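Local coordinates for protein 4-aminobutyrate transaminase (Acinetobacter baumannii, PDB 6WOP) that catalyses the pyridoxal-phosphate-dependent transfer of the amino group from 4-aminobutyrate to 2-oxoglutarate, at residues 51-56 / 267-272; 65-70 / 306-311. All coordinates share one frame; numbering follows the deposited sequence.

Contact 1: residues 51-56 / 267-272; sequences IAVLNT and MAKSLG
Lys269 and Ser270 meet the turn at 51-56 in a buried, largely polar loop-to-loop contact near the centre of the chain, where the loop leaving strand 264-267 passes helix 49-52 and the turn that follows it. The chain of Lys269 is extended as far as CE and bends only at its last torsion (chi4 -104°), which carries NZ to 2.7 Å from Ile51 O. The nitrogen approaches this carbonyl at a C=O...N angle of 150°, tilted 16° from its plane. Ile51 CG2 lies 3.4 Å from the same NZ, and Val53 lies across the aliphatic stem at about a right angle, its CG2 3.7 Å from Lys269 CG. A weak hydrogen bond links NZ to Thr298 OG1 of the second subunit.

Ser270 OG appears to sit between a donor and an acceptor of the turn, giving a proton to Ala52 O (2.8 Å) and taking one from Asn55 N (2.9 Å), but OG is modelled too close to a neighbour, so both bonds are less certain. The Asn55 amide borders this hydroxyl and is held by Phe246 O and Arg248 NH1. A water donates to Ser270 O (2.8 Å) and accepts from Thr56 N, so the serine backbone also reaches the far end of 51-56.

The side chain of Lys269 is about 6 Å from a bound tartrate, probably from the crystallisation liquor, which may mark a pocket. Its place after strand 264-267, beside Thr298 of the second subunit, is consistent with the Schiff-base lysine of a class-III aminotransferase active site at the subunit interface.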
# COMPACT_ATOMS: atom_id res chain seq x y z
N ILE A 51 -28.45 -18.02 -0.47
CA ILE A 51 -27.01 -18.26 -0.61
C ILE A 51 -26.47 -18.78 0.71
O ILE A 51 -25.64 -18.08 1.36
CB ILE A 51 -26.15 -17.05 -1.03
CG1 ILE A 51 -26.80 -16.16 -2.10
CG2 ILE A 51 -24.82 -17.55 -1.55
CD1 ILE A 51 -25.93 -14.84 -2.34
N ALA A 52 -26.96 -19.95 1.13
CA ALA A 52 -26.41 -20.73 2.26
C ALA A 52 -26.70 -20.09 3.60
O ALA A 52 -26.09 -20.45 4.61
CB ALA A 52 -24.88 -20.92 2.07
N VAL A 53 -27.67 -19.17 3.65
CA VAL A 53 -28.07 -18.49 4.89
C VAL A 53 -29.18 -19.23 5.62
O VAL A 53 -29.38 -19.00 6.84
CB VAL A 53 -28.49 -17.03 4.59
CG1 VAL A 53 -28.96 -16.31 5.85
CG2 VAL A 53 -27.28 -16.26 3.97
N LEU A 54 -29.89 -20.13 4.95
CA LEU A 54 -31.11 -20.70 5.52
C LEU A 54 -30.99 -22.22 5.63
O LEU A 54 -31.90 -22.96 5.22
CB LEU A 54 -32.33 -20.31 4.65
CG LEU A 54 -32.35 -18.76 4.63
CD1 LEU A 54 -33.15 -18.31 3.46
CD2 LEU A 54 -32.94 -18.28 5.99
N ASN A 55 -29.91 -22.69 6.27
CA ASN A 55 -29.81 -24.14 6.49
C ASN A 55 -30.98 -24.66 7.30
O ASN A 55 -31.39 -25.82 7.11
CB ASN A 55 -28.50 -24.48 7.19
CG ASN A 55 -27.26 -24.28 6.25
OD1 ASN A 55 -27.40 -24.00 5.00
ND2 ASN A 55 -26.06 -24.32 6.86
N THR A 56 -31.55 -23.83 8.18
CA THR A 56 -32.75 -24.15 8.98
C THR A 56 -34.05 -23.71 8.29
O THR A 56 -35.13 -23.86 8.89
CB THR A 56 -32.64 -23.48 10.38
OG1 THR A 56 -32.27 -22.10 10.28
CG2 THR A 56 -31.61 -24.17 11.17
N MET A 267 -17.47 -17.33 10.93
CA MET A 267 -18.85 -17.83 10.80
C MET A 267 -19.75 -16.69 10.39
O MET A 267 -19.57 -15.56 10.84
CB MET A 267 -19.40 -18.35 12.16
CG MET A 267 -18.51 -19.38 12.82
SD MET A 267 -18.96 -19.57 14.55
CE MET A 267 -18.17 -18.13 15.34
N ALA A 268 -20.78 -17.02 9.62
CA ALA A 268 -21.88 -16.07 9.40
C ALA A 268 -23.03 -16.82 8.75
O ALA A 268 -23.20 -18.01 9.03
CB ALA A 268 -21.43 -14.89 8.53
N LYS A 269 -23.77 -16.15 7.85
CA LYS A 269 -24.83 -16.76 7.05
C LYS A 269 -25.74 -17.63 7.93
O LYS A 269 -26.55 -17.09 8.68
CB LYS A 269 -24.22 -17.54 5.88
CG LYS A 269 -23.66 -16.56 4.76
CD LYS A 269 -23.18 -17.35 3.56
CE LYS A 269 -22.63 -16.43 2.45
NZ LYS A 269 -23.59 -16.32 1.39
N SER A 270 -25.61 -18.96 7.85
CA SER A 270 -26.65 -19.73 8.52
C SER A 270 -26.52 -19.71 10.05
O SER A 270 -27.47 -20.11 10.73
CB SER A 270 -26.67 -21.16 7.99
OG SER A 270 -27.50 -21.25 6.84
N LEU A 271 -25.40 -19.18 10.60
CA LEU A 271 -25.31 -18.87 12.03
C LEU A 271 -26.62 -18.22 12.50
O LEU A 271 -27.15 -18.57 13.54
CB LEU A 271 -24.13 -17.92 12.31
CG LEU A 271 -24.07 -17.33 13.72
CD1 LEU A 271 -23.81 -18.39 14.81
CD2 LEU A 271 -22.89 -16.21 13.80
N GLY A 272 -27.13 -17.28 11.73
CA GLY A 272 -28.24 -16.42 12.16
C GLY A 272 -29.58 -16.87 11.61
O GLY A 272 -30.62 -16.23 11.92
O HOH W 1 -29.46 -21.66 9.50

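Contact 2: residues 65-70 / 306-311; sequences AAVTEQ and VAAAHA
Gln70 offers helix 306-311 its CB, 4.0 Å from Ala307 CB, while neither face nor edge of its flat amide rests on that helix. A bend at chi2 (70°) turns the amide aside, and its NE2 is hydrogen-bonded to Phe74 O. The imidazole of His310 likewise makes no contact with helix 65-70; it packs on Ala89 and Leu90 of helix 85-97, its NE2 hydrogen-bonded to Ser86 O. The peptide carbonyls come closer to the interface: Ala66 CB lies 3.5 Å from Ala307 O, and in return Ala307 CB lies 3.7 Å from Ala66 O.

These two alanines form the middle of the contact, and Ala311, one turn beyond Ala307, adds its methyl at 4.1 Å from Ala66 CB. To one side, Val67 turns CG2, the branch opposite its carbonyl carbon, onto Ala308 CB at 3.9 Å. Phe275 touches both Val67 and Ala308, and Leu71 of the second subunit packs on Val67, so the helix pair borders the dimer interface.

With small side chains facing inward, the segment axes approach to 8.1 Å, antiparallel but inclined, with 150° between their directions. Alanine methyls set against backbone carbonyls allow this close helix-on-helix packing, here of helix 61-71 on helix 303-318 in the class-III aminotransferase chain.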
# COMPACT_ATOMS: atom_id res chain seq x y z
N ALA A 65 -39.94 -17.92 16.74
CA ALA A 65 -40.39 -17.80 18.13
C ALA A 65 -39.33 -17.11 18.99
O ALA A 65 -39.65 -16.24 19.81
CB ALA A 65 -40.72 -19.17 18.73
N ALA A 66 -38.07 -17.45 18.80
CA ALA A 66 -37.03 -16.83 19.63
C ALA A 66 -36.92 -15.35 19.36
O ALA A 66 -36.67 -14.56 20.29
CB ALA A 66 -35.66 -17.50 19.40
N VAL A 67 -37.03 -14.96 18.07
CA VAL A 67 -36.96 -13.55 17.68
C VAL A 67 -38.20 -12.82 18.17
O VAL A 67 -38.12 -11.68 18.64
CB VAL A 67 -36.82 -13.40 16.15
CG1 VAL A 67 -37.04 -11.91 15.70
CG2 VAL A 67 -35.38 -13.87 15.76
N THR A 68 -39.36 -13.46 18.07
CA THR A 68 -40.59 -12.84 18.57
C THR A 68 -40.44 -12.54 20.05
O THR A 68 -40.85 -11.47 20.52
CB THR A 68 -41.78 -13.78 18.31
OG1 THR A 68 -42.00 -13.82 16.89
CG2 THR A 68 -43.07 -13.33 19.03
N GLU A 69 -39.82 -13.48 20.81
CA GLU A 69 -39.67 -13.22 22.24
C GLU A 69 -38.67 -12.10 22.48
O GLU A 69 -38.89 -11.23 23.32
CB GLU A 69 -39.23 -14.49 22.95
CG GLU A 69 -38.78 -14.33 24.39
CD GLU A 69 -39.92 -14.04 25.37
OE1 GLU A 69 -41.13 -14.02 24.98
OE2 GLU A 69 -39.59 -13.84 26.56
N GLN A 70 -37.56 -12.10 21.77
CA GLN A 70 -36.60 -11.00 21.95
C GLN A 70 -37.20 -9.64 21.57
O GLN A 70 -36.81 -8.61 22.15
CB GLN A 70 -35.32 -11.25 21.13
CG GLN A 70 -34.28 -10.14 21.40
CD GLN A 70 -33.68 -10.22 22.82
OE1 GLN A 70 -33.53 -11.32 23.35
NE2 GLN A 70 -33.37 -9.09 23.43
N VAL A 306 -28.78 -12.79 17.73
CA VAL A 306 -28.25 -13.69 18.74
C VAL A 306 -29.36 -14.65 19.20
O VAL A 306 -29.16 -15.86 19.35
CB VAL A 306 -27.69 -12.87 19.91
CG1 VAL A 306 -27.53 -13.75 21.15
CG2 VAL A 306 -26.31 -12.22 19.50
N ALA A 307 -30.57 -14.14 19.36
CA ALA A 307 -31.66 -15.04 19.74
C ALA A 307 -31.90 -16.07 18.66
O ALA A 307 -32.19 -17.25 18.96
CB ALA A 307 -32.95 -14.24 20.02
N ALA A 308 -31.83 -15.63 17.42
CA ALA A 308 -32.07 -16.51 16.28
C ALA A 308 -30.99 -17.57 16.22
O ALA A 308 -31.30 -18.75 16.02
CB ALA A 308 -32.09 -15.71 14.96
N ALA A 309 -29.75 -17.19 16.47
CA ALA A 309 -28.63 -18.13 16.37
C ALA A 309 -28.72 -19.18 17.47
O ALA A 309 -28.31 -20.34 17.27
CB ALA A 309 -27.27 -17.36 16.43
N HIS A 310 -29.16 -18.80 18.67
CA HIS A 310 -29.36 -19.84 19.69
C HIS A 310 -30.36 -20.87 19.19
O HIS A 310 -30.22 -22.07 19.49
CB HIS A 310 -29.88 -19.24 21.01
CG HIS A 310 -28.81 -18.68 21.88
ND1 HIS A 310 -27.94 -19.47 22.60
CD2 HIS A 310 -28.48 -17.39 22.15
CE1 HIS A 310 -27.10 -18.69 23.28
NE2 HIS A 310 -27.41 -17.43 23.03
N ALA A 311 -31.41 -20.42 18.50
CA ALA A 311 -32.43 -21.36 18.06
C ALA A 311 -31.94 -22.15 16.86
O ALA A 311 -32.36 -23.30 16.66
CB ALA A 311 -33.74 -20.66 17.74

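How the contacts relate
The centre of contact 1 is about 8 Å from that of the chain and its touching residues are all buried; that of contact 2 is about 22 Å out, with Ala66 and Ala307 partly exposed. Yet the two centres are only about 14 Å apart, and the contacts touch: Leu271 and Gly272, which follow Ser270, pack their carbonyl oxygens on Ala309 and Ala308 of helix 303-318. Helices 49-52 and 61-71 follow each other in sequence, so the two pairings tie neighbouring parts of the early chain to two later regions. Chemistry follows place: contact 1 is largely polar, with Val53 packed on the lysine stem, whereas contact 2 is apolar helix packing. Both reach the second subunit.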